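Local coordinates for protein XPF endonuclease (Aeropyrum pernix, PDB 2BGW) that probably cuts single-stranded DNA as a magnesium-binding, structure-specific endonuclease of the XPF family, consistent with a part in nucleotide excision repair, at residues Q160-I170 with I178-F189; T81-P90 with I115-T126. All coordinates share one frame; numbering follows the deposited sequence.

In the fold
Two domains of one chain are sampled here. Interaction 2 lies in the nuclease domain and joins strands 81-87 and 116-120, the latter outermost in the sheet within this chain. Interaction 1 lies in the helix-hairpin-helix domain, where helix 155-165 meets helices 172-182 and 185-188. Their centres are 32 Å apart, on opposite sides of the chain's centre; helix 123-137, which interaction 2 reaches, is followed in the chain by helix 155-165, which carries part of interaction 1. Both contacts are largely buried and both also touch the second subunit. Their chemistry differs: interaction 2 runs on a ladder of backbone hydrogen bonds near the magnesium site, interaction 1 on apolar side chains, with a backbone amide of its hairpin turned to a DNA phosphate.

Interaction 1 (Q160-I170 with I178-F189); sequences QLYILQSFPGI and ILERFGSLERFF. With nucleotides of chain C.
Leu-164 is the knob of this contact, seated in a hole made by Ile-178, Leu-179, Leu-185 and Phe-188. Its CG, anti to the carbonyl carbon (chi1 -63°), is turned toward Leu-185 CD2, 3.7 Å from Leu-164 CG. Of its two methyls, CD1 meets Leu-185 CD2 and Leu-179 CG, while CD2 comes obliquely to within 3.6 Å of Phe-188 CD2 and touches Ile-178 CG2. Shortening this side chain to an alanine here would probably open a gap among those four residues and let the Phe-188 ring shift. Farther along, Ile-170 and Ile-178 meet through their CD1 methyls, 3.8 Å apart, their side chains crossing at about a right angle.

Among the aromatics, the planes of Phe-167 and Phe-189 are only 27° apart, but the rings are offset so far, with centroids 5.9 Å from each other, that the contact is made by Phe-167 CZ and Phe-189 CE1. Ile-163 CG2 sits at the edge of the Phe-189 ring, which also stacks on Phe-189 of the second subunit.

Polar links lie around this core, none of them a hydrogen bond between the two segments. Ser-166 OG donates to Ile-163 O on a lone pair, 2.6 Å away. In the turn that follows, Gly-169 N donates to OP1 of DG14 of chain C at 3.0 Å. Two helices joined by a tight hairpin whose backbone amide holds a DNA phosphate are characteristic of the helix-hairpin-helix motif.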
loop_
_atom_site.group_PDB
_atom_site.type_symbol
_atom_site.label_atom_id
_atom_site.label_comp_id
_atom_site.label_asym_id
_atom_site.label_seq_id
_atom_site.Cartn_x
_atom_site.Cartn_y
_atom_site.Cartn_z
ATOM N N GLN A 160 -9.684 7.258 12.191
ATOM C CA GLN A 160 -10.395 6.424 13.160
ATOM C C GLN A 160 -9.851 5.007 13.129
ATOM O O GLN A 160 -9.706 4.354 14.169
ATOM C CB GLN A 160 -11.901 6.431 12.911
ATOM C CG GLN A 160 -12.522 7.796 13.097
ATOM C CD GLN A 160 -13.912 7.883 12.529
ATOM O OE1 GLN A 160 -14.346 7.029 11.740
ATOM N NE2 GLN A 160 -14.638 8.918 12.933
ATOM N N LEU A 161 -9.514 4.556 11.925
ATOM C CA LEU A 161 -8.957 3.221 11.726
ATOM C C LEU A 161 -7.488 3.104 12.115
ATOM O O LEU A 161 -7.039 2.066 12.574
ATOM C CB LEU A 161 -9.171 2.804 10.283
ATOM C CG LEU A 161 -10.635 2.523 9.983
ATOM C CD1 LEU A 161 -10.876 2.628 8.534
ATOM C CD2 LEU A 161 -10.992 1.146 10.496
ATOM N N TYR A 162 -6.746 4.180 11.940
ATOM C CA TYR A 162 -5.331 4.211 12.288
ATOM C C TYR A 162 -5.186 4.150 13.804
ATOM O O TYR A 162 -4.294 3.485 14.347
ATOM C CB TYR A 162 -4.689 5.488 11.712
ATOM C CG TYR A 162 -3.236 5.713 12.049
ATOM C CD1 TYR A 162 -2.302 4.700 11.900
ATOM C CD2 TYR A 162 -2.796 6.953 12.503
ATOM C CE1 TYR A 162 -0.965 4.905 12.221
ATOM C CE2 TYR A 162 -1.464 7.178 12.813
ATOM C CZ TYR A 162 -0.555 6.149 12.679
ATOM O OH TYR A 162 0.771 6.346 12.976
ATOM N N ILE A 163 -6.097 4.835 14.481
ATOM C CA ILE A 163 -6.114 4.872 15.930
ATOM C C ILE A 163 -6.492 3.497 16.472
ATOM O O ILE A 163 -5.738 2.922 17.249
ATOM C CB ILE A 163 -6.937 6.070 16.427
ATOM C CG1 ILE A 163 -6.155 7.321 16.043
ATOM C CG2 ILE A 163 -7.159 6.010 17.928
ATOM C CD1 ILE A 163 -6.891 8.576 16.028
ATOM N N LEU A 164 -7.588 2.916 16.003
ATOM C CA LEU A 164 -7.897 1.547 16.407
ATOM C C LEU A 164 -6.737 0.567 16.137
ATOM O O LEU A 164 -6.491 -0.292 16.995
ATOM C CB LEU A 164 -9.208 1.047 15.784
ATOM C CG LEU A 164 -10.490 1.797 16.186
ATOM C CD1 LEU A 164 -11.622 1.462 15.251
ATOM C CD2 LEU A 164 -10.910 1.485 17.603
ATOM N N GLN A 165 -6.022 0.693 14.995
ATOM C CA GLN A 165 -4.928 -0.269 14.623
ATOM C C GLN A 165 -3.731 -0.254 15.599
ATOM O O GLN A 165 -3.033 -1.269 15.787
ATOM C CB GLN A 165 -4.411 -0.025 13.198
ATOM C CG GLN A 165 -4.916 -0.976 12.072
ATOM C CD GLN A 165 -5.583 -0.183 10.896
ATOM O OE1 GLN A 165 -4.898 0.392 10.045
ATOM N NE2 GLN A 165 -6.924 -0.129 10.889
ATOM N N SER A 166 -3.520 0.898 16.224
ATOM C CA SER A 166 -2.438 1.067 17.167
ATOM C C SER A 166 -2.589 0.217 18.435
ATOM O O SER A 166 -1.651 0.078 19.196
ATOM C CB SER A 166 -2.252 2.550 17.506
ATOM O OG SER A 166 -3.343 3.049 18.270
ATOM N N PHE A 167 -3.762 -0.356 18.662
ATOM C CA PHE A 167 -3.962 -1.252 19.794
ATOM C C PHE A 167 -3.392 -2.627 19.500
ATOM O O PHE A 167 -3.355 -3.072 18.332
ATOM C CB PHE A 167 -5.444 -1.391 20.118
ATOM C CG PHE A 167 -6.009 -0.254 20.950
ATOM C CD1 PHE A 167 -6.251 1.009 20.384
ATOM C CD2 PHE A 167 -6.331 -0.453 22.292
ATOM C CE1 PHE A 167 -6.781 2.057 21.142
ATOM C CE2 PHE A 167 -6.873 0.589 23.067
ATOM C CZ PHE A 167 -7.096 1.839 22.487
ATOM N N PRO A 168 -2.936 -3.320 20.556
ATOM C CA PRO A 168 -2.516 -4.701 20.411
ATOM C C PRO A 168 -3.741 -5.513 20.029
ATOM O O PRO A 168 -4.829 -5.140 20.425
ATOM C CB PRO A 168 -2.072 -5.066 21.822
ATOM C CG PRO A 168 -1.772 -3.762 22.468
ATOM C CD PRO A 168 -2.793 -2.860 21.948
ATOM N N GLY A 169 -3.575 -6.585 19.258
ATOM C CA GLY A 169 -4.696 -7.414 18.829
ATOM C C GLY A 169 -5.552 -6.765 17.752
ATOM O O GLY A 169 -6.191 -7.454 16.961
ATOM N N ILE A 170 -5.581 -5.439 17.709
ATOM C CA ILE A 170 -6.388 -4.747 16.711
ATOM C C ILE A 170 -5.619 -4.416 15.408
ATOM O O ILE A 170 -4.734 -3.523 15.379
ATOM C CB ILE A 170 -7.032 -3.482 17.291
ATOM C CG1 ILE A 170 -7.872 -3.849 18.514
ATOM C CG2 ILE A 170 -7.871 -2.786 16.234
ATOM C CD1 ILE A 170 -8.544 -2.641 19.169
ATOM N N ILE A 178 -14.880 -3.018 14.383
ATOM C CA ILE A 178 -15.106 -2.238 15.579
ATOM C C ILE A 178 -15.894 -0.992 15.218
ATOM O O ILE A 178 -16.782 -0.576 15.948
ATOM C CB ILE A 178 -13.799 -1.933 16.321
ATOM C CG1 ILE A 178 -13.311 -3.192 17.026
ATOM C CG2 ILE A 178 -13.960 -0.801 17.344
ATOM C CD1 ILE A 178 -11.862 -3.094 17.439
ATOM N N LEU A 179 -15.625 -0.415 14.071
ATOM C CA LEU A 179 -16.398 0.741 13.705
ATOM C C LEU A 179 -17.839 0.462 13.309
ATOM O O LEU A 179 -18.708 1.285 13.564
ATOM C CB LEU A 179 -15.694 1.530 12.615
ATOM C CG LEU A 179 -14.792 2.596 13.207
ATOM C CD1 LEU A 179 -14.663 3.776 12.228
ATOM C CD2 LEU A 179 -15.429 3.062 14.506
ATOM N N GLU A 180 -18.104 -0.684 12.682
ATOM C CA GLU A 180 -19.448 -0.943 12.154
ATOM C C GLU A 180 -20.368 -1.191 13.342
ATOM O O GLU A 180 -21.495 -0.686 13.388
ATOM C CB GLU A 180 -19.465 -2.107 11.149
ATOM C CG GLU A 180 -20.282 -1.830 9.872
ATOM N N ARG A 181 -19.842 -1.930 14.318
ATOM C CA ARG A 181 -20.485 -2.154 15.617
ATOM C C ARG A 181 -20.860 -0.896 16.364
ATOM O O ARG A 181 -22.034 -0.559 16.508
ATOM C CB ARG A 181 -19.522 -2.874 16.525
ATOM C CG ARG A 181 -19.619 -4.306 16.449
ATOM C CD ARG A 181 -20.649 -4.766 17.378
ATOM N NE ARG A 181 -20.568 -6.206 17.382
ATOM C CZ ARG A 181 -21.266 -6.988 18.185
ATOM N NH1 ARG A 181 -22.116 -6.457 19.062
ATOM N NH2 ARG A 181 -21.093 -8.303 18.112
ATOM N N PHE A 182 -19.836 -0.221 16.859
ATOM C CA PHE A 182 -19.997 0.831 17.837
ATOM C C PHE A 182 -20.381 2.165 17.202
ATOM O O PHE A 182 -20.913 3.065 17.869
ATOM C CB PHE A 182 -18.710 0.927 18.666
ATOM C CG PHE A 182 -18.476 -0.274 19.518
ATOM C CD1 PHE A 182 -17.738 -1.344 19.043
ATOM C CD2 PHE A 182 -19.042 -0.358 20.782
ATOM C CE1 PHE A 182 -17.549 -2.484 19.825
ATOM C CE2 PHE A 182 -18.858 -1.491 21.569
ATOM C CZ PHE A 182 -18.103 -2.556 21.096
ATOM N N GLY A 183 -20.109 2.276 15.908
ATOM C CA GLY A 183 -20.392 3.480 15.163
ATOM C C GLY A 183 -19.483 4.645 15.468
ATOM O O GLY A 183 -19.568 5.662 14.803
ATOM N N SER A 184 -18.611 4.526 16.459
ATOM C CA SER A 184 -17.861 5.686 16.942
ATOM C C SER A 184 -16.666 5.187 17.712
ATOM O O SER A 184 -16.733 4.095 18.267
ATOM C CB SER A 184 -18.747 6.500 17.882
ATOM O OG SER A 184 -18.200 7.779 18.090
ATOM N N LEU A 185 -15.578 5.953 17.763
ATOM C CA LEU A 185 -14.424 5.539 18.573
ATOM C C LEU A 185 -14.781 5.630 20.041
ATOM O O LEU A 185 -14.480 4.741 20.855
ATOM C CB LEU A 185 -13.187 6.402 18.303
ATOM C CG LEU A 185 -12.440 6.195 16.992
ATOM C CD1 LEU A 185 -10.971 6.467 17.193
ATOM C CD2 LEU A 185 -12.668 4.790 16.435
ATOM N N GLU A 186 -15.452 6.721 20.367
ATOM C CA GLU A 186 -15.704 7.058 21.747
ATOM C C GLU A 186 -16.729 6.142 22.409
ATOM O O GLU A 186 -16.555 5.766 23.574
ATOM C CB GLU A 186 -16.118 8.496 21.837
ATOM C CG GLU A 186 -16.208 8.973 23.208
ATOM C CD GLU A 186 -17.420 9.802 23.333
ATOM O OE1 GLU A 186 -18.466 9.344 22.818
ATOM O OE2 GLU A 186 -17.319 10.914 23.899
ATOM N N ARG A 187 -17.772 5.768 21.672
ATOM C CA ARG A 187 -18.630 4.680 22.112
ATOM C C ARG A 187 -17.796 3.407 22.339
ATOM O O ARG A 187 -17.993 2.710 23.335
ATOM C CB ARG A 187 -19.798 4.442 21.136
ATOM N N PHE A 188 -16.841 3.131 21.454
ATOM C CA PHE A 188 -16.018 1.922 21.580
ATOM C C PHE A 188 -15.100 1.972 22.786
ATOM O O PHE A 188 -14.926 0.965 23.483
ATOM C CB PHE A 188 -15.156 1.662 20.336
ATOM C CG PHE A 188 -14.114 0.589 20.549
ATOM C CD1 PHE A 188 -14.491 -0.754 20.663
ATOM C CD2 PHE A 188 -12.773 0.923 20.678
ATOM C CE1 PHE A 188 -13.563 -1.743 20.887
ATOM C CE2 PHE A 188 -11.829 -0.068 20.901
ATOM C CZ PHE A 188 -12.232 -1.411 21.013
ATOM N N PHE A 189 -14.505 3.148 23.006
ATOM C CA PHE A 189 -13.536 3.376 24.086
ATOM C C PHE A 189 -14.183 3.362 25.461
ATOM O O PHE A 189 -13.555 3.695 26.456
ATOM C CB PHE A 189 -12.855 4.720 23.885
ATOM C CG PHE A 189 -11.873 4.737 22.768
ATOM C CD1 PHE A 189 -11.228 3.578 22.373
ATOM C CD2 PHE A 189 -11.557 5.921 22.132
ATOM C CE1 PHE A 189 -10.310 3.589 21.368
ATOM C CE2 PHE A 189 -10.617 5.939 21.118
ATOM C CZ PHE A 189 -10.000 4.761 20.737
ATOM P P DG C 14 -1.462 -6.319 16.203
ATOM O OP1 DG C 14 -1.094 -6.610 17.608
ATOM O OP2 DG C 14 -2.167 -5.027 15.901
ATOM O "O5'" DG C 14 -0.121 -6.489 15.370
ATOM C "C5'" DG C 14 0.560 -7.731 15.469
ATOM C "C4'" DG C 14 1.844 -7.708 14.664
ATOM O "O4'" DG C 14 1.566 -8.247 13.339
ATOM C "C3'" DG C 14 2.474 -6.339 14.447
ATOM O "O3'" DG C 14 3.886 -6.525 14.552
ATOM C "C2'" DG C 14 1.964 -5.941 13.045
ATOM C "C1'" DG C 14 1.953 -7.303 12.345
ATOM N N9 DG C 14 1.112 -7.515 11.156
ATOM C C8 DG C 14 -0.007 -6.835 10.759
ATOM N N7 DG C 14 -0.518 -7.275 9.635
ATOM C C5 DG C 14 0.308 -8.319 9.257
ATOM C C6 DG C 14 0.267 -9.184 8.124
ATOM O O6 DG C 14 -0.529 -9.227 7.170
ATOM N N1 DG C 14 1.303 -10.107 8.109
ATOM C C2 DG C 14 2.259 -10.187 9.067
ATOM N N2 DG C 14 3.143 -11.159 8.844
ATOM N N3 DG C 14 2.328 -9.394 10.134
ATOM C C4 DG C 14 1.320 -8.478 10.177
ATOM P P DT C 13 -6.890 -7.961 12.133
ATOM O OP1 DT C 13 -7.676 -6.962 12.902
ATOM O OP2 DT C 13 -6.663 -7.690 10.700
ATOM O "O5'" DT C 13 -5.475 -8.275 12.827
ATOM C "C5'" DT C 13 -5.350 -8.704 14.192
ATOM C "C4'" DT C 13 -3.884 -8.855 14.596
ATOM O "O4'" DT C 13 -3.140 -9.805 13.764
ATOM C "C3'" DT C 13 -3.077 -7.571 14.529
ATOM O "O3'" DT C 13 -2.253 -7.606 15.667
ATOM C "C2'" DT C 13 -2.340 -7.674 13.175
ATOM C "C1'" DT C 13 -2.067 -9.174 13.052
ATOM N N1 DT C 13 -2.018 -9.885 11.693
ATOM C C2 DT C 13 -1.008 -10.798 11.401
ATOM O O2 DT C 13 -0.085 -11.068 12.135
ATOM N N3 DT C 13 -1.070 -11.419 10.187
ATOM C C4 DT C 13 -2.036 -11.268 9.227
ATOM O O4 DT C 13 -1.987 -11.901 8.169
ATOM C C5 DT C 13 -3.070 -10.312 9.554
ATOM C C7 DT C 13 -3.984 -9.803 8.482
ATOM C C6 DT C 13 -3.012 -9.692 10.754
#

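Interaction 2 (T81-P90 with I115-T126); sequences TVFIIVEGPP and IRLMNTMDPKGT. With SO4 (sulfate ion), chain K.
Phe-83 and Arg-116 stand side by side on neighbouring parallel strands, 81-87 and 116-120, the two strands of a beta-alpha-beta unit in the PD-(D/E)XK-type nuclease fold. The strand register is held by alternating backbone bonds, among them Met-118 N to Ile-84 O and Val-86 N to Met-118 O.

The arginine can be followed outward. Arg-116 CB lies 3.4 Å from Val-82 O and 3.5 Å from Phe-83 CD2, and CG is still nearest that oxygen. The chain runs extended from CG to NE (chi2 171°), which carries Arg-116 CD along the ring to 3.8 Å from Phe-83 CE2. NE faces a sulfate, and at the tip Arg-116 NH2 bonds to Gly-114 O of the second subunit and, at 3.2 Å, to sulfate O3, met at the guanidinium edge; NH1 bonds to Gln-110 of that subunit. The same sulfate also binds Arg-116 of the second subunit, so it bridges two positive groups at the dimer interface.

At the other end, the Glu-87 carboxylate lies against Pro-123, its OE2 3.3 Å from Pro-123 CD, and salt-bridges Arg-53, a residue of the magnesium site. On the opposite face of the sheet, beside Val-86, Asn-119 ND2 donates to Gly-88 O at 2.9 Å, nearly straight (174°), with the acceptor in the amide plane.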
loop_
_atom_site.group_PDB
_atom_site.type_symbol
_atom_site.label_atom_id
_atom_site.label_comp_id
_atom_site.label_asym_id
_atom_site.label_seq_id
_atom_site.Cartn_x
_atom_site.Cartn_y
_atom_site.Cartn_z
ATOM N N THR A 81 -4.021 -3.123 0.561
ATOM C CA THR A 81 -3.399 -3.055 -0.737
ATOM C C THR A 81 -2.571 -1.788 -0.766
ATOM O O THR A 81 -3.082 -0.686 -0.590
ATOM C CB THR A 81 -4.477 -3.049 -1.851
ATOM O OG1 THR A 81 -5.136 -4.318 -1.878
ATOM C CG2 THR A 81 -3.879 -2.830 -3.209
ATOM N N VAL A 82 -1.278 -1.946 -0.989
ATOM C CA VAL A 82 -0.364 -0.808 -0.996
ATOM C C VAL A 82 0.288 -0.677 -2.356
ATOM O O VAL A 82 0.934 -1.596 -2.819
ATOM C CB VAL A 82 0.767 -0.974 0.081
ATOM C CG1 VAL A 82 1.608 0.257 0.146
ATOM C CG2 VAL A 82 0.187 -1.237 1.443
ATOM N N PHE A 83 0.137 0.472 -2.987
ATOM C CA PHE A 83 0.837 0.729 -4.238
ATOM C C PHE A 83 1.864 1.744 -3.954
ATOM O O PHE A 83 1.533 2.805 -3.414
ATOM C CB PHE A 83 -0.089 1.273 -5.329
ATOM C CG PHE A 83 -0.978 0.227 -5.933
ATOM C CD1 PHE A 83 -2.311 0.159 -5.602
ATOM C CD2 PHE A 83 -0.458 -0.716 -6.830
ATOM C CE1 PHE A 83 -3.113 -0.813 -6.166
ATOM C CE2 PHE A 83 -1.263 -1.709 -7.391
ATOM C CZ PHE A 83 -2.587 -1.755 -7.054
ATOM N N ILE A 84 3.117 1.426 -4.283
ATOM C CA ILE A 84 4.141 2.473 -4.387
ATOM C C ILE A 84 4.357 2.751 -5.840
ATOM O O ILE A 84 4.618 1.838 -6.620
ATOM C CB ILE A 84 5.461 2.085 -3.771
ATOM C CG1 ILE A 84 5.323 2.043 -2.247
ATOM C CG2 ILE A 84 6.503 3.097 -4.188
ATOM C CD1 ILE A 84 6.320 1.181 -1.556
ATOM N N ILE A 85 4.199 4.009 -6.211
ATOM C CA ILE A 85 4.343 4.388 -7.593
ATOM C C ILE A 85 5.659 5.076 -7.742
ATOM O O ILE A 85 5.889 6.120 -7.130
ATOM C CB ILE A 85 3.226 5.349 -8.067
ATOM C CG1 ILE A 85 1.904 4.585 -8.242
ATOM C CG2 ILE A 85 3.652 6.063 -9.356
ATOM C CD1 ILE A 85 0.712 5.484 -8.344
ATOM N N VAL A 86 6.526 4.494 -8.558
ATOM C CA VAL A 86 7.828 5.100 -8.783
ATOM C C VAL A 86 7.844 5.894 -10.089
ATOM O O VAL A 86 7.658 5.359 -11.195
ATOM C CB VAL A 86 8.942 4.078 -8.712
ATOM C CG1 VAL A 86 10.266 4.770 -8.871
ATOM C CG2 VAL A 86 8.890 3.320 -7.373
ATOM N N GLU A 87 8.042 7.192 -9.923
ATOM C CA GLU A 87 7.946 8.142 -11.010
ATOM C C GLU A 87 9.331 8.508 -11.568
ATOM O O GLU A 87 10.155 9.138 -10.865
ATOM C CB GLU A 87 7.238 9.386 -10.484
ATOM C CG GLU A 87 7.080 10.538 -11.446
ATOM C CD GLU A 87 6.102 11.551 -10.895
ATOM O OE1 GLU A 87 4.909 11.180 -10.742
ATOM O OE2 GLU A 87 6.521 12.704 -10.597
ATOM N N GLY A 88 9.570 8.138 -12.829
ATOM C CA GLY A 88 10.866 8.345 -13.448
ATOM C C GLY A 88 11.609 7.025 -13.544
ATOM O O GLY A 88 11.140 6.009 -13.041
ATOM N N PRO A 89 12.779 7.027 -14.198
ATOM C CA PRO A 89 13.518 5.805 -14.448
ATOM C C PRO A 89 13.864 5.085 -13.175
ATOM O O PRO A 89 14.317 5.693 -12.216
ATOM C CB PRO A 89 14.784 6.301 -15.130
ATOM C CG PRO A 89 14.342 7.545 -15.784
ATOM C CD PRO A 89 13.486 8.188 -14.755
ATOM N N PRO A 90 13.640 3.779 -13.169
ATOM C CA PRO A 90 13.844 2.971 -12.000
ATOM C C PRO A 90 15.168 3.258 -11.351
ATOM O O PRO A 90 15.223 3.352 -10.148
ATOM C CB PRO A 90 13.821 1.570 -12.563
ATOM C CG PRO A 90 12.843 1.670 -13.689
ATOM C CD PRO A 90 13.146 2.988 -14.310
ATOM N N ILE A 115 3.725 -5.397 -0.952
ATOM C CA ILE A 115 3.492 -4.089 -1.555
ATOM C C ILE A 115 3.513 -4.269 -3.047
ATOM O O ILE A 115 4.075 -5.246 -3.540
ATOM C CB ILE A 115 4.518 -3.053 -1.105
ATOM C CG1 ILE A 115 4.131 -2.489 0.249
ATOM C CG2 ILE A 115 4.580 -1.867 -2.043
ATOM C CD1 ILE A 115 5.024 -2.969 1.366
ATOM N N ARG A 116 2.853 -3.355 -3.755
ATOM C CA ARG A 116 2.724 -3.399 -5.225
ATOM C C ARG A 116 3.375 -2.180 -5.850
ATOM O O ARG A 116 3.190 -1.048 -5.370
ATOM C CB ARG A 116 1.253 -3.517 -5.642
ATOM C CG ARG A 116 0.687 -4.859 -5.301
ATOM C CD ARG A 116 -0.785 -4.949 -5.492
ATOM N NE ARG A 116 -1.241 -6.325 -5.320
ATOM C CZ ARG A 116 -1.214 -7.230 -6.292
ATOM N NH1 ARG A 116 -0.749 -6.896 -7.485
ATOM N NH2 ARG A 116 -1.630 -8.472 -6.082
ATOM N N LEU A 117 4.168 -2.418 -6.893
ATOM C CA LEU A 117 4.943 -1.341 -7.524
ATOM C C LEU A 117 4.381 -1.037 -8.871
ATOM O O LEU A 117 3.984 -1.955 -9.584
ATOM C CB LEU A 117 6.400 -1.723 -7.691
ATOM C CG LEU A 117 7.185 -1.943 -6.405
ATOM C CD1 LEU A 117 8.493 -2.633 -6.725
ATOM C CD2 LEU A 117 7.435 -0.646 -5.624
ATOM N N MET A 118 4.304 0.248 -9.199
ATOM C CA MET A 118 4.045 0.687 -10.560
ATOM C C MET A 118 5.170 1.637 -10.894
ATOM O O MET A 118 5.542 2.467 -10.052
ATOM C CB MET A 118 2.731 1.462 -10.668
ATOM C CG MET A 118 1.496 0.752 -10.188
ATOM S SD MET A 118 0.497 -0.123 -11.417
ATOM C CE MET A 118 0.819 0.823 -12.893
ATOM N N ASN A 119 5.710 1.545 -12.102
ATOM C CA ASN A 119 6.655 2.562 -12.543
ATOM C C ASN A 119 5.994 3.548 -13.510
ATOM O O ASN A 119 5.471 3.137 -14.529
ATOM C CB ASN A 119 7.918 1.923 -13.166
ATOM C CG ASN A 119 8.979 2.978 -13.562
ATOM O OD1 ASN A 119 9.436 3.043 -14.711
ATOM N ND2 ASN A 119 9.336 3.834 -12.608
ATOM N N THR A 120 5.990 4.836 -13.201
ATOM C CA THR A 120 5.470 5.815 -14.163
ATOM C C THR A 120 6.607 6.683 -14.777
ATOM O O THR A 120 7.720 6.747 -14.233
ATOM C CB THR A 120 4.370 6.721 -13.544
ATOM O OG1 THR A 120 4.932 7.566 -12.550
ATOM C CG2 THR A 120 3.289 5.920 -12.903
ATOM N N MET A 121 6.352 7.357 -15.889
ATOM C CA MET A 121 7.390 8.192 -16.476
ATOM C C MET A 121 7.459 9.613 -15.986
ATOM O O MET A 121 8.543 10.184 -15.907
ATOM C CB MET A 121 7.327 8.147 -17.982
ATOM C CG MET A 121 7.893 6.842 -18.395
ATOM S SD MET A 121 7.995 6.532 -20.131
ATOM C CE MET A 121 9.320 7.629 -20.670
ATOM N N ASP A 122 6.312 10.178 -15.652
ATOM C CA ASP A 122 6.194 11.558 -15.260
ATOM C C ASP A 122 4.967 11.597 -14.401
ATOM O O ASP A 122 4.258 10.599 -14.348
ATOM C CB ASP A 122 5.982 12.443 -16.490
ATOM C CG ASP A 122 5.217 11.743 -17.608
ATOM O OD1 ASP A 122 5.657 11.859 -18.764
ATOM O OD2 ASP A 122 4.186 11.075 -17.362
ATOM N N PRO A 123 4.699 12.731 -13.722
ATOM C CA PRO A 123 3.444 12.996 -13.007
ATOM C C PRO A 123 2.152 12.547 -13.721
ATOM O O PRO A 123 1.293 11.897 -13.105
ATOM C CB PRO A 123 3.465 14.520 -12.873
ATOM C CG PRO A 123 4.900 14.816 -12.660
ATOM C CD PRO A 123 5.641 13.850 -13.556
ATOM N N LYS A 124 2.016 12.900 -15.002
ATOM C CA LYS A 124 0.839 12.541 -15.792
ATOM C C LYS A 124 0.630 11.036 -15.763
ATOM O O LYS A 124 -0.490 10.564 -15.720
ATOM C CB LYS A 124 1.008 13.025 -17.236
ATOM C CG LYS A 124 -0.231 12.944 -18.072
ATOM C CD LYS A 124 0.095 12.705 -19.516
ATOM C CE LYS A 124 -1.136 12.921 -20.399
ATOM N NZ LYS A 124 -0.911 12.383 -21.785
ATOM N N GLY A 125 1.720 10.289 -15.781
ATOM C CA GLY A 125 1.629 8.848 -15.709
ATOM C C GLY A 125 1.101 8.409 -14.355
ATOM O O GLY A 125 0.254 7.518 -14.253
ATOM N N THR A 126 1.610 9.037 -13.304
ATOM C CA THR A 126 1.191 8.725 -11.939
ATOM C C THR A 126 -0.276 9.077 -11.797
ATOM O O THR A 126 -1.065 8.267 -11.283
ATOM C CB THR A 126 2.039 9.485 -10.920
ATOM O OG1 THR A 126 3.421 9.310 -11.271
ATOM C CG2 THR A 126 1.798 8.971 -9.513
HETATM S S SO4 K . -1.582 -10.640 -2.743
HETATM O O1 SO4 K . -0.159 -10.851 -2.449
HETATM O O2 SO4 K . -2.317 -11.017 -1.537
HETATM O O3 SO4 K . -1.838 -9.201 -2.993
HETATM O O4 SO4 K . -2.008 -11.508 -3.858
#